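PDB 4PMH: pectinesterase from Sitophilus oryzae, which probably helps the weevil digest plant cell walls by hydrolysing the methyl esters of pectin, releasing methanol and leaving de-esterified galacturonan. Local coordinates for residues I190-T201 with Y216-F227; P5-T14 with Y338-L348. One frame throughout, in Å; residues are numbered along the deposited sequence.

Overall arrangement
The chain folds as the right-handed parallel beta-helix of the pectinesterase family, its strands stacked into parallel sheets. Contact 1 joins two successive coils near the middle, its centre about 7 Å from that of the chain: strands 188-191 and 194-196 lie on 213-217 and 220-223, and the loops that follow carry Q199, D200 and D226, the probable catalytic residues. Contact 2 is centred about 25 Å from that point, where residues 5-14 meet the loop 338-348 beside the last strand, 355-359. The two centres are about 28 Å apart, the nearest atoms about 12 Å. Along the sequence contact 1 is nested within contact 2, which brings the N-terminal segment against the C-terminal end of the stack.

Contact 1 of 2, residues I190-T201 with Y216-F227; sequences IHNARLLGHQDT and YTNTYIEGDIDF
I190 lies alongside Y216, its CD1 over one face of the tyrosine ring in a CH-pi contact, 3.6 Å from the ring centroid. L195 meets the edge of that ring through CD1, which also touches I221 CG1 at 4.0 Å; branched aliphatics suit this inward face, where apolar side chains of successive coils stack. Backbone hydrogen bonds of the parallel kind join the strands, L195 N to Y220 O (2.7 Å) among them. At the corner T219 OG1, turned beside its own backbone N (chi1 -72°), accepts from A193 N at 3.2 Å and donates to T217 O, serving two backbone groups as a small hydroxyl can. On the other face H191 ND1 and T217 OG1 share a hydrogen bond of 2.7 Å. T201 OG1 donates to E222 O in the carbonyl plane, and G223 fits where a CB would clash. Beyond, H198 O receives D224 N from above its carbonyl plane, and a water bridges D200 OD1 and D226 OD2, the probable proton donor and nucleophile; R290 pairs with D226. Strand 240-243 packs against Y220, I221 and E222, while strands 181-183 and 202-204 meet the I190, L195 and Y216 side chains within the beta-helix.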
loop_
_atom_site.group_PDB
_atom_site.type_symbol
_atom_site.label_atom_id
_atom_site.label_comp_id
_atom_site.label_asym_id
_atom_site.label_seq_id
_atom_site.Cartn_x
_atom_site.Cartn_y
_atom_site.Cartn_z
ATOM N N ILE A 190 0.536 -2.116 -10.180
ATOM C CA ILE A 190 1.550 -2.981 -9.566
ATOM C C ILE A 190 1.163 -4.420 -9.886
ATOM O O ILE A 190 0.079 -4.871 -9.506
ATOM C CB ILE A 190 1.573 -2.821 -8.036
ATOM C CG1 ILE A 190 1.839 -1.384 -7.629
ATOM C CG2 ILE A 190 2.618 -3.737 -7.423
ATOM C CD1 ILE A 190 0.659 -0.464 -7.790
ATOM N N HIS A 191 2.012 -5.144 -10.608
ATOM C CA HIS A 191 1.621 -6.448 -11.124
ATOM C C HIS A 191 2.710 -7.478 -10.893
ATOM O O HIS A 191 3.859 -7.257 -11.268
ATOM C CB HIS A 191 1.283 -6.335 -12.600
ATOM C CG HIS A 191 0.918 -7.632 -13.251
ATOM N ND1 HIS A 191 -0.152 -8.398 -12.841
ATOM C CD2 HIS A 191 1.443 -8.267 -14.326
ATOM C CE1 HIS A 191 -0.246 -9.469 -13.612
ATOM N NE2 HIS A 191 0.706 -9.413 -14.524
ATOM N N ASN A 192 2.352 -8.601 -10.275
ATOM C CA ASN A 192 3.298 -9.688 -10.070
ATOM C C ASN A 192 4.506 -9.237 -9.240
ATOM O O ASN A 192 5.642 -9.469 -9.599
ATOM C CB ASN A 192 3.742 -10.285 -11.415
ATOM C CG ASN A 192 4.487 -11.606 -11.255
ATOM O OD1 ASN A 192 4.164 -12.431 -10.385
ATOM N ND2 ASN A 192 5.504 -11.810 -12.089
ATOM N N ALA A 193 4.237 -8.600 -8.116
ATOM C CA ALA A 193 5.284 -8.046 -7.287
ATOM C C ALA A 193 5.184 -8.592 -5.889
ATOM O O ALA A 193 4.192 -9.249 -5.522
ATOM C CB ALA A 193 5.179 -6.519 -7.273
ATOM N N ARG A 194 6.232 -8.331 -5.112
ATOM C CA ARG A 194 6.314 -8.754 -3.730
ATOM C C ARG A 194 6.733 -7.512 -2.920
ATOM O O ARG A 194 7.753 -6.895 -3.220
ATOM C CB ARG A 194 7.359 -9.889 -3.588
ATOM C CG ARG A 194 7.093 -11.155 -4.422
ATOM C CD ARG A 194 8.202 -12.213 -4.333
ATOM N NE ARG A 194 8.492 -12.625 -2.954
ATOM C CZ ARG A 194 9.614 -12.362 -2.261
ATOM N NH1 ARG A 194 10.643 -11.693 -2.783
ATOM N NH2 ARG A 194 9.714 -12.789 -1.001
ATOM N N LEU A 195 5.935 -7.142 -1.929
ATOM C CA LEU A 195 6.143 -5.942 -1.146
ATOM C C LEU A 195 6.313 -6.381 0.315
ATOM O O LEU A 195 5.399 -6.970 0.886
ATOM C CB LEU A 195 4.953 -4.970 -1.350
ATOM C CG LEU A 195 4.592 -4.647 -2.812
ATOM C CD1 LEU A 195 3.293 -3.866 -2.882
ATOM C CD2 LEU A 195 5.720 -3.876 -3.487
ATOM N N LEU A 196 7.500 -6.140 0.895
ATOM C CA LEU A 196 7.904 -6.793 2.135
ATOM C C LEU A 196 8.296 -5.793 3.221
ATOM O O LEU A 196 9.087 -4.896 3.004
ATOM C CB LEU A 196 9.095 -7.733 1.901
ATOM C CG LEU A 196 9.139 -8.613 0.638
ATOM C CD1 LEU A 196 10.481 -9.324 0.527
ATOM C CD2 LEU A 196 7.995 -9.609 0.590
ATOM N N GLY A 197 7.745 -5.971 4.396
ATOM C CA GLY A 197 8.061 -5.093 5.480
ATOM C C GLY A 197 7.420 -5.609 6.729
ATOM O O GLY A 197 7.099 -6.794 6.831
ATOM N N HIS A 198 7.245 -4.709 7.682
ATOM C CA HIS A 198 6.579 -5.057 8.917
ATOM C C HIS A 198 5.497 -4.043 9.199
ATOM O O HIS A 198 4.328 -4.305 8.882
ATOM C CB HIS A 198 7.592 -5.211 10.031
ATOM C CG HIS A 198 8.311 -6.511 9.960
ATOM N ND1 HIS A 198 9.483 -6.671 9.258
ATOM C CD2 HIS A 198 7.981 -7.733 10.433
ATOM C CE1 HIS A 198 9.855 -7.935 9.313
ATOM N NE2 HIS A 198 8.962 -8.599 10.023
ATOM N N GLN A 199 5.863 -2.889 9.749
ATOM C CA GLN A 199 4.906 -1.811 9.987
ATOM C C GLN A 199 4.964 -0.818 8.830
ATOM O O GLN A 199 6.033 -0.335 8.511
ATOM C CB GLN A 199 5.238 -1.112 11.306
ATOM C CG GLN A 199 4.214 -0.101 11.767
ATOM C CD GLN A 199 4.425 0.346 13.220
ATOM O OE1 GLN A 199 5.242 -0.224 13.961
ATOM N NE2 GLN A 199 3.694 1.363 13.628
ATOM N N ASP A 200 3.811 -0.503 8.220
ATOM C CA ASP A 200 3.709 0.504 7.148
ATOM C C ASP A 200 4.372 0.081 5.837
ATOM O O ASP A 200 4.839 0.910 5.056
ATOM C CB ASP A 200 4.245 1.877 7.596
ATOM C CG ASP A 200 3.435 2.489 8.740
ATOM O OD1 ASP A 200 2.386 1.956 9.126
ATOM O OD2 ASP A 200 3.863 3.525 9.247
ATOM N N THR A 201 4.381 -1.216 5.582
ATOM C CA THR A 201 4.941 -1.738 4.332
ATOM C C THR A 201 4.509 -0.975 3.077
ATOM O O THR A 201 5.360 -0.521 2.304
ATOM C CB THR A 201 4.626 -3.234 4.176
ATOM O OG1 THR A 201 5.062 -3.934 5.348
ATOM C CG2 THR A 201 5.252 -3.812 2.913
ATOM N N TYR A 216 -3.447 -3.191 -8.034
ATOM C CA TYR A 216 -2.556 -4.274 -7.660
ATOM C C TYR A 216 -3.121 -5.601 -8.145
ATOM O O TYR A 216 -4.208 -5.961 -7.796
ATOM C CB TYR A 216 -2.432 -4.331 -6.143
ATOM C CG TYR A 216 -1.790 -3.103 -5.573
ATOM C CD1 TYR A 216 -2.495 -1.901 -5.453
ATOM C CD2 TYR A 216 -0.461 -3.127 -5.180
ATOM C CE1 TYR A 216 -1.877 -0.755 -4.944
ATOM C CE2 TYR A 216 0.154 -2.011 -4.677
ATOM C CZ TYR A 216 -0.551 -0.825 -4.565
ATOM O OH TYR A 216 0.106 0.266 -4.062
ATOM N N THR A 217 -2.349 -6.328 -8.936
ATOM C CA THR A 217 -2.732 -7.639 -9.425
ATOM C C THR A 217 -1.615 -8.625 -9.164
ATOM O O THR A 217 -0.440 -8.285 -9.313
ATOM C CB THR A 217 -3.013 -7.612 -10.942
ATOM O OG1 THR A 217 -2.000 -6.854 -11.601
ATOM C CG2 THR A 217 -4.342 -6.972 -11.208
ATOM N N ASN A 218 -1.992 -9.839 -8.765
ATOM C CA ASN A 218 -1.060 -10.928 -8.571
ATOM C C ASN A 218 0.133 -10.555 -7.720
ATOM O O ASN A 218 1.238 -10.899 -8.025
ATOM C CB ASN A 218 -0.626 -11.479 -9.922
ATOM C CG ASN A 218 -1.808 -11.910 -10.763
ATOM O OD1 ASN A 218 -2.547 -11.083 -11.297
ATOM N ND2 ASN A 218 -2.019 -13.203 -10.849
ATOM N N THR A 219 -0.131 -9.873 -6.618
ATOM C CA THR A 219 0.913 -9.284 -5.819
ATOM C C THR A 219 0.821 -9.765 -4.361
ATOM O O THR A 219 -0.281 -9.937 -3.797
ATOM C CB THR A 219 0.859 -7.748 -5.987
ATOM O OG1 THR A 219 1.328 -7.418 -7.305
ATOM C CG2 THR A 219 1.711 -7.012 -4.940
ATOM N N TYR A 220 2.005 -9.989 -3.790
ATOM C CA TYR A 220 2.216 -10.510 -2.450
ATOM C C TYR A 220 2.697 -9.371 -1.539
ATOM O O TYR A 220 3.689 -8.694 -1.839
ATOM C CB TYR A 220 3.295 -11.617 -2.480
ATOM C CG TYR A 220 3.687 -12.140 -1.113
ATOM C CD1 TYR A 220 2.943 -13.151 -0.490
ATOM C CD2 TYR A 220 4.785 -11.616 -0.425
ATOM C CE1 TYR A 220 3.300 -13.635 0.760
ATOM C CE2 TYR A 220 5.140 -12.091 0.840
ATOM C CZ TYR A 220 4.401 -13.096 1.424
ATOM O OH TYR A 220 4.732 -13.551 2.680
ATOM N N ILE A 221 2.006 -9.181 -0.426
ATOM C CA ILE A 221 2.269 -8.083 0.461
ATOM C C ILE A 221 2.317 -8.605 1.899
ATOM O O ILE A 221 1.360 -9.247 2.354
ATOM C CB ILE A 221 1.164 -6.987 0.348
ATOM C CG1 ILE A 221 0.936 -6.586 -1.110
ATOM C CG2 ILE A 221 1.519 -5.768 1.195
ATOM C CD1 ILE A 221 -0.315 -5.786 -1.339
ATOM N N GLU A 222 3.412 -8.326 2.611
ATOM C CA GLU A 222 3.533 -8.778 3.989
ATOM C C GLU A 222 3.906 -7.680 4.954
ATOM O O GLU A 222 4.532 -6.699 4.591
ATOM C CB GLU A 222 4.518 -9.968 4.139
ATOM C CG GLU A 222 5.945 -9.739 3.694
ATOM C CD GLU A 222 6.881 -10.948 3.921
ATOM O OE1 GLU A 222 8.027 -10.692 4.340
ATOM O OE2 GLU A 222 6.499 -12.127 3.680
ATOM N N GLY A 223 3.534 -7.905 6.203
ATOM C CA GLY A 223 3.785 -6.976 7.281
ATOM C C GLY A 223 3.118 -7.481 8.538
ATOM O O GLY A 223 2.693 -8.631 8.610
ATOM N N ASP A 224 3.021 -6.617 9.528
ATOM C CA ASP A 224 2.331 -6.959 10.745
ATOM C C ASP A 224 1.401 -5.869 11.246
ATOM O O ASP A 224 0.354 -6.204 11.748
ATOM C CB ASP A 224 3.299 -7.411 11.844
ATOM C CG ASP A 224 4.458 -6.444 12.083
ATOM O OD1 ASP A 224 4.358 -5.220 11.809
ATOM O OD2 ASP A 224 5.500 -6.942 12.582
ATOM N N ILE A 225 1.759 -4.590 11.090
ATOM C CA ILE A 225 0.946 -3.476 11.587
ATOM C C ILE A 225 0.741 -2.382 10.531
ATOM O O ILE A 225 1.711 -1.793 10.005
ATOM C CB ILE A 225 1.591 -2.840 12.842
ATOM C CG1 ILE A 225 1.559 -3.823 14.021
ATOM C CG2 ILE A 225 0.919 -1.511 13.218
ATOM C CD1 ILE A 225 0.304 -3.754 14.862
ATOM N N ASP A 226 -0.531 -2.089 10.244
ATOM C CA ASP A 226 -0.899 -1.062 9.254
ATOM C C ASP A 226 -0.092 -1.237 7.977
ATOM O O ASP A 226 0.394 -0.265 7.409
ATOM C CB ASP A 226 -0.693 0.369 9.811
ATOM C CG ASP A 226 -1.427 0.624 11.117
ATOM O OD1 ASP A 226 -2.350 -0.139 11.509
ATOM O OD2 ASP A 226 -1.078 1.631 11.783
ATOM N N PHE A 227 0.090 -2.473 7.529
ATOM C CA PHE A 227 1.010 -2.697 6.398
ATOM C C PHE A 227 0.437 -2.416 5.020
ATOM O O PHE A 227 1.151 -2.490 3.995
ATOM C CB PHE A 227 1.767 -4.038 6.508
ATOM C CG PHE A 227 0.950 -5.286 6.319
ATOM C CD1 PHE A 227 0.423 -5.973 7.420
ATOM C CD2 PHE A 227 0.807 -5.852 5.052
ATOM C CE1 PHE A 227 -0.261 -7.174 7.241
ATOM C CE2 PHE A 227 0.125 -7.032 4.882
ATOM C CZ PHE A 227 -0.390 -7.712 5.977
HETATM O O HOH W 1 -1.959 -4.214 -11.859
HETATM O O HOH W 2 3.870 -12.082 -6.635
HETATM O O HOH W 3 8.919 -8.709 6.013
HETATM O O HOH W 4 1.324 2.817 11.316
#

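Contact 2 of 2, residues P5-T14 with Y338-L348; sequences PGTASRPILT and YSGNNANSRDL
R346 binds two carbonyls of the N-terminal segment: NH2 donates to I12 O at 2.7 Å, nearly in the guanidinium plane, and NH1 to P5 O at 3.1 Å, on a lone pair. Arginine suits this place: its long side chain ends in a flat group whose several N-H donors serve separate carbonyls. P5 CB lies over one face of the guanidinium. N342 ND2 donates to G6 O (3.2 Å), with CG held between backbone N and carbonyl carbon (chi1 71°), laying the amide along the T7 and A8 backbone. P11 CD lies at the edge of the Y338 ring, 3.0 Å from Y338 OH, and L13 CD2 packs on L348 CD1 at 3.6 Å. Residues 5-14 form a short, weakly bonded beta-hairpin closed by a type I turn from T7 to R10, with loop 338-348 against it; G6 has backbone angles that call for glycine. P5 O also accepts from I12 N, and R346 NH2 forms a salt bridge with E17. A leucine in place of R346 has no N-H to give, so the I12 carbonyl would probably be left without this partner and the E17 carboxylate without its charge mate. R346 NH1 also donates to N341 O (2.9 Å), while N341 OD1 takes A343 N in an Asx turn. W357 packs against P11, L13 and L348, and R10 forms a salt bridge with E358.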
loop_
_atom_site.group_PDB
_atom_site.type_symbol
_atom_site.label_atom_id
_atom_site.label_comp_id
_atom_site.label_asym_id
_atom_site.label_seq_id
_atom_site.Cartn_x
_atom_site.Cartn_y
_atom_site.Cartn_z
ATOM N N PRO A 5 -27.436 -8.115 7.110
ATOM C CA PRO A 5 -26.452 -7.031 7.198
ATOM C C PRO A 5 -25.273 -7.237 8.163
ATOM O O PRO A 5 -24.459 -6.304 8.318
ATOM C CB PRO A 5 -27.300 -5.842 7.670
ATOM C CG PRO A 5 -28.346 -6.470 8.506
ATOM C CD PRO A 5 -28.721 -7.710 7.714
ATOM N N GLY A 6 -25.147 -8.414 8.782
ATOM C CA GLY A 6 -24.002 -8.700 9.659
ATOM C C GLY A 6 -24.249 -8.277 11.090
ATOM O O GLY A 6 -25.407 -8.041 11.487
ATOM N N THR A 7 -23.178 -8.195 11.881
ATOM C CA THR A 7 -23.261 -7.686 13.246
ATOM C C THR A 7 -22.604 -6.312 13.357
ATOM O O THR A 7 -21.846 -5.908 12.493
ATOM C CB THR A 7 -22.564 -8.629 14.251
ATOM O OG1 THR A 7 -21.147 -8.592 14.060
ATOM C CG2 THR A 7 -23.048 -10.080 14.065
ATOM N N ALA A 8 -22.891 -5.619 14.455
ATOM C CA ALA A 8 -22.263 -4.344 14.764
ATOM C C ALA A 8 -20.723 -4.427 14.782
ATOM O O ALA A 8 -20.055 -3.404 14.561
ATOM C CB ALA A 8 -22.787 -3.827 16.111
ATOM N N SER A 9 -20.164 -5.614 15.050
ATOM C CA SER A 9 -18.703 -5.813 15.054
ATOM C C SER A 9 -18.177 -6.349 13.714
ATOM O O SER A 9 -16.983 -6.311 13.450
ATOM C CB SER A 9 -18.285 -6.748 16.175
ATOM O OG SER A 9 -18.452 -6.105 17.431
ATOM N N ARG A 10 -19.084 -6.816 12.860
ATOM C CA ARG A 10 -18.696 -7.371 11.571
ATOM C C ARG A 10 -19.805 -7.242 10.540
ATOM O O ARG A 10 -20.502 -8.222 10.218
ATOM C CB ARG A 10 -18.271 -8.826 11.728
ATOM C CG ARG A 10 -17.553 -9.338 10.493
ATOM C CD ARG A 10 -16.895 -10.692 10.700
ATOM N NE ARG A 10 -16.078 -11.027 9.542
ATOM C CZ ARG A 10 -15.253 -12.066 9.445
ATOM N NH1 ARG A 10 -15.115 -12.940 10.452
ATOM N NH2 ARG A 10 -14.569 -12.244 8.315
ATOM N N PRO A 11 -19.978 -6.019 10.012
ATOM C CA PRO A 11 -21.024 -5.768 9.030
ATOM C C PRO A 11 -20.712 -6.377 7.678
ATOM O O PRO A 11 -19.549 -6.421 7.255
ATOM C CB PRO A 11 -21.102 -4.240 8.952
ATOM C CG PRO A 11 -19.874 -3.718 9.611
ATOM C CD PRO A 11 -19.280 -4.798 10.449
ATOM N N ILE A 12 -21.757 -6.859 7.028
ATOM C CA ILE A 12 -21.672 -7.526 5.742
ATOM C C ILE A 12 -22.610 -6.841 4.768
ATOM O O ILE A 12 -23.762 -6.599 5.083
ATOM C CB ILE A 12 -22.094 -9.022 5.851
ATOM C CG1 ILE A 12 -21.263 -9.750 6.904
ATOM C CG2 ILE A 12 -22.041 -9.717 4.488
ATOM C CD1 ILE A 12 -19.768 -9.824 6.638
ATOM N N LEU A 13 -22.122 -6.548 3.577
ATOM C CA LEU A 13 -22.942 -5.950 2.529
ATOM C C LEU A 13 -24.044 -6.907 2.054
ATOM O O LEU A 13 -23.846 -8.123 1.982
ATOM C CB LEU A 13 -22.079 -5.588 1.325
ATOM C CG LEU A 13 -20.959 -4.545 1.489
ATOM C CD1 LEU A 13 -20.256 -4.327 0.155
ATOM C CD2 LEU A 13 -21.464 -3.224 2.039
ATOM N N THR A 14 -25.181 -6.337 1.691
ATOM C CA THR A 14 -26.232 -7.080 1.022
ATOM C C THR A 14 -25.830 -7.345 -0.408
ATOM O O THR A 14 -24.965 -6.652 -0.956
ATOM C CB THR A 14 -27.561 -6.310 1.040
ATOM O OG1 THR A 14 -27.460 -5.115 0.251
ATOM C CG2 THR A 14 -27.950 -5.940 2.463
ATOM N N TYR A 338 -14.034 1.322 17.225
ATOM C CA TYR A 338 -14.644 0.750 16.014
ATOM C C TYR A 338 -16.162 0.696 16.203
ATOM O O TYR A 338 -16.645 0.246 17.260
ATOM C CB TYR A 338 -14.116 -0.652 15.670
ATOM C CG TYR A 338 -14.934 -1.227 14.525
ATOM C CD1 TYR A 338 -14.809 -0.716 13.237
ATOM C CD2 TYR A 338 -15.890 -2.219 14.748
ATOM C CE1 TYR A 338 -15.611 -1.180 12.202
ATOM C CE2 TYR A 338 -16.696 -2.685 13.723
ATOM C CZ TYR A 338 -16.557 -2.180 12.457
ATOM O OH TYR A 338 -17.355 -2.675 11.455
ATOM N N SER A 339 -16.904 1.177 15.204
ATOM C CA SER A 339 -18.366 1.082 15.224
ATOM C C SER A 339 -18.895 0.634 13.851
ATOM O O SER A 339 -18.735 1.334 12.851
ATOM C CB SER A 339 -18.978 2.424 15.629
ATOM O OG SER A 339 -20.390 2.333 15.832
ATOM N N GLY A 340 -19.521 -0.534 13.819
ATOM C CA GLY A 340 -20.076 -1.088 12.575
ATOM C C GLY A 340 -21.580 -0.880 12.523
ATOM O O GLY A 340 -22.292 -1.038 13.520
ATOM N N ASN A 341 -22.062 -0.512 11.349
ATOM C CA ASN A 341 -23.466 -0.280 11.138
ATOM C C ASN A 341 -24.090 -1.498 10.483
ATOM O O ASN A 341 -23.924 -1.751 9.289
ATOM C CB ASN A 341 -23.690 0.964 10.261
ATOM C CG ASN A 341 -25.147 1.381 10.218
ATOM O OD1 ASN A 341 -26.017 0.664 10.726
ATOM N ND2 ASN A 341 -25.419 2.552 9.641
ATOM N N ASN A 342 -24.793 -2.270 11.289
ATOM C CA ASN A 342 -25.453 -3.465 10.790
ATOM C C ASN A 342 -26.973 -3.328 10.657
ATOM O O ASN A 342 -27.671 -4.340 10.698
ATOM C CB ASN A 342 -25.101 -4.681 11.662
ATOM C CG ASN A 342 -25.753 -4.628 13.038
ATOM O OD1 ASN A 342 -25.794 -3.579 13.670
ATOM N ND2 ASN A 342 -26.252 -5.764 13.507
ATOM N N ALA A 343 -27.473 -2.102 10.494
ATOM C CA ALA A 343 -28.892 -1.895 10.252
ATOM C C ALA A 343 -29.248 -2.423 8.885
ATOM O O ALA A 343 -28.439 -2.343 7.964
ATOM C CB ALA A 343 -29.245 -0.426 10.333
ATOM N N ASN A 344 -30.462 -2.941 8.744
ATOM C CA ASN A 344 -30.879 -3.526 7.476
ATOM C C ASN A 344 -30.938 -2.458 6.413
ATOM O O ASN A 344 -30.559 -2.710 5.276
ATOM C CB ASN A 344 -32.226 -4.252 7.590
ATOM C CG ASN A 344 -32.173 -5.422 8.561
ATOM O OD1 ASN A 344 -31.925 -6.576 8.173
ATOM N ND2 ASN A 344 -32.404 -5.133 9.838
ATOM N N SER A 345 -31.372 -1.258 6.787
ATOM C CA SER A 345 -31.252 -0.104 5.898
ATOM C C SER A 345 -30.206 0.856 6.439
ATOM O O SER A 345 -30.162 1.130 7.635
ATOM C CB SER A 345 -32.596 0.595 5.742
ATOM O OG SER A 345 -33.588 -0.319 5.255
ATOM N N ARG A 346 -29.352 1.363 5.555
ATOM C CA ARG A 346 -28.195 2.143 5.991
ATOM C C ARG A 346 -27.570 2.894 4.833
ATOM O O ARG A 346 -27.801 2.568 3.664
ATOM C CB ARG A 346 -27.132 1.216 6.618
ATOM C CG ARG A 346 -26.682 0.100 5.681
ATOM C CD ARG A 346 -25.672 -0.879 6.300
ATOM N NE ARG A 346 -25.533 -2.035 5.424
ATOM C CZ ARG A 346 -25.085 -3.228 5.799
ATOM N NH1 ARG A 346 -24.678 -3.459 7.052
ATOM N NH2 ARG A 346 -25.090 -4.206 4.911
ATOM N N ASP A 347 -26.767 3.891 5.184
ATOM C CA ASP A 347 -25.894 4.583 4.227
ATOM C C ASP A 347 -24.453 4.119 4.436
ATOM O O ASP A 347 -23.842 4.406 5.464
ATOM C CB ASP A 347 -26.002 6.086 4.467
ATOM C CG ASP A 347 -25.060 6.931 3.599
ATOM O OD1 ASP A 347 -24.443 6.462 2.592
ATOM O OD2 ASP A 347 -24.979 8.134 3.962
ATOM N N LEU A 348 -23.896 3.436 3.446
ATOM C CA LEU A 348 -22.546 2.881 3.602
ATOM C C LEU A 348 -21.469 3.971 3.632
ATOM O O LEU A 348 -20.302 3.698 3.955
ATOM C CB LEU A 348 -22.244 1.864 2.496
ATOM C CG LEU A 348 -23.174 0.637 2.424
ATOM C CD1 LEU A 348 -22.943 -0.088 1.113
ATOM C CD2 LEU A 348 -22.968 -0.313 3.591
#